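Local atomic coordinates of transcriptional regulatory protein FixJ (Sinorhizobium meliloti, PDB entry 1DBW), a protein that activates transcription of nitrogen-fixation genes when switched on by its partner FixL, this chain being its magnesium-binding receiver domain. Residues 37-40 and 41-45. The protein carries 2 engineered substitutions. Numbering follows the deposited sequence.
Sequences EAFL and AFAPD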
loop_
_atom_site.group_PDB
_atom_site.type_symbol
_atom_site.label_atom_id
_atom_site.label_comp_id
_atom_site.label_asym_id
_atom_site.label_seq_id
_atom_site.Cartn_x
_atom_site.Cartn_y
_atom_site.Cartn_z
ATOM N N GLU A 37 -5.674 6.885 8.783
ATOM C CA GLU A 37 -6.947 6.858 9.498
ATOM C C GLU A 37 -8.127 6.760 8.553
ATOM O O GLU A 37 -9.081 6.028 8.817
ATOM C CB GLU A 37 -7.112 8.110 10.386
ATOM C CG GLU A 37 -5.922 8.392 11.304
ATOM C CD GLU A 37 -4.834 9.240 10.639
ATOM O OE1 GLU A 37 -3.758 8.691 10.304
ATOM O OE2 GLU A 37 -5.055 10.468 10.464
ATOM N N ALA A 38 -8.082 7.549 7.485
ATOM C CA ALA A 38 -9.135 7.563 6.487
ATOM C C ALA A 38 -9.234 6.180 5.856
ATOM O O ALA A 38 -10.340 5.665 5.661
ATOM C CB ALA A 38 -8.839 8.611 5.419
ATOM N N PHE A 39 -8.084 5.575 5.564
ATOM C CA PHE A 39 -8.127 4.255 4.956
ATOM C C PHE A 39 -8.704 3.203 5.893
ATOM O O PHE A 39 -9.510 2.364 5.470
ATOM C CB PHE A 39 -6.772 3.809 4.414
ATOM C CG PHE A 39 -6.803 2.427 3.836
ATOM C CD1 PHE A 39 -7.414 2.202 2.603
ATOM C CD2 PHE A 39 -6.332 1.349 4.555
ATOM C CE1 PHE A 39 -7.568 0.934 2.118
ATOM C CE2 PHE A 39 -6.480 0.071 4.078
ATOM C CZ PHE A 39 -7.104 -0.141 2.855
ATOM N N LEU A 40 -8.298 3.235 7.160
ATOM C CA LEU A 40 -8.822 2.281 8.127
ATOM C C LEU A 40 -10.348 2.386 8.254
ATOM O O LEU A 40 -11.025 1.390 8.448
ATOM C CB LEU A 40 -8.167 2.518 9.489
ATOM C CG LEU A 40 -6.836 1.815 9.692
ATOM C CD1 LEU A 40 -6.122 2.458 10.859
ATOM C CD2 LEU A 40 -7.076 0.330 9.974
ATOM N N ALA A 41 -10.884 3.600 8.145
ATOM C CA ALA A 41 -12.317 3.807 8.250
ATOM C C ALA A 41 -13.042 3.223 7.043
ATOM O O ALA A 41 -14.162 2.695 7.157
ATOM C CB ALA A 41 -12.634 5.312 8.412
ATOM N N PHE A 42 -12.370 3.271 5.901
ATOM C CA PHE A 42 -12.912 2.755 4.651
ATOM C C PHE A 42 -12.677 1.251 4.453
ATOM O O PHE A 42 -13.475 0.577 3.798
ATOM C CB PHE A 42 -12.246 3.513 3.474
ATOM C CG PHE A 42 -12.832 3.193 2.123
ATOM C CD1 PHE A 42 -14.016 3.798 1.720
ATOM C CD2 PHE A 42 -12.233 2.245 1.285
ATOM C CE1 PHE A 42 -14.617 3.471 0.510
ATOM C CE2 PHE A 42 -12.823 1.905 0.063
ATOM C CZ PHE A 42 -14.019 2.521 -0.321
ATOM N N ALA A 43 -11.659 0.707 5.099
ATOM C CA ALA A 43 -11.258 -0.678 4.889
ATOM C C ALA A 43 -12.338 -1.756 4.894
ATOM O O ALA A 43 -12.274 -2.650 4.063
ATOM C CB ALA A 43 -10.090 -1.067 5.806
ATOM N N PRO A 44 -13.287 -1.711 5.838
ATOM C CA PRO A 44 -14.317 -2.754 5.846
ATOM C C PRO A 44 -15.162 -2.769 4.588
ATOM O O PRO A 44 -15.739 -3.797 4.293
ATOM C CB PRO A 44 -15.153 -2.410 7.073
ATOM C CG PRO A 44 -14.154 -1.756 7.996
ATOM C CD PRO A 44 -13.425 -0.842 7.020
ATOM N N ASP A 45 -15.183 -1.653 3.854
ATOM C CA ASP A 45 -15.965 -1.553 2.616
ATOM C C ASP A 45 -15.191 -1.994 1.386
ATOM O O ASP A 45 -15.783 -2.154 0.313
ATOM C CB ASP A 45 -16.483 -0.136 2.425
ATOM C CG ASP A 45 -17.623 0.182 3.366
ATOM O OD1 ASP A 45 -18.595 -0.607 3.392
ATOM O OD2 ASP A 45 -17.529 1.183 4.098
#
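F39, on helix 36-42, the second helix of the doubly wound, CheY-like receiver fold, meets A43 one turn on, in the 3-10 segment 43-45 that follows. From CB of F39 the side chain runs to CG, which lies anti to the backbone N (chi1 178°) and swings the ring along the helix toward the following turn. Along the CD2 side of the ring, CE2 comes within 4.2 Å of A43 CB, the methyl sitting obliquely to the ring, and CZ is just behind at 4.3 Å from the same A43 CB. The ring also goes edge-to-face with H33 of the neighbouring strand and reaches I76 and, together with A43, L69 on helix 62-71, so a single aromatic joins helix, sheet edge and the next helix.

The backbone bonds change from i to i+4 toward i to i+3. A41 N donates to E37 O at 3.1 Å and F42 N to A38 O at 3.1 Å, ordinary i to i+4 bonds, but A38 O already takes a second, weak bond from A41 N. At F39 O both bonds are weak, from F42 N at 3.0 Å and from A43 N at 2.7 Å with an N-H...O angle of only 129°. A43 N also makes a long, weak bond to L40 O. Beyond it D45 N closes the 3-10 turn on F42 O at 2.8 Å.

L40 leaves the helix differently: CG lies anti to the carbonyl carbon, and its side chain touches L65 and N68 on helix 62-71, and M60 and L72. F42 carries its ring away from residues 37-40 to make a cation-pi contact with K31. P44 has no N-H to give, and its ring carbon CD instead rests 3.6 Å from L40 O.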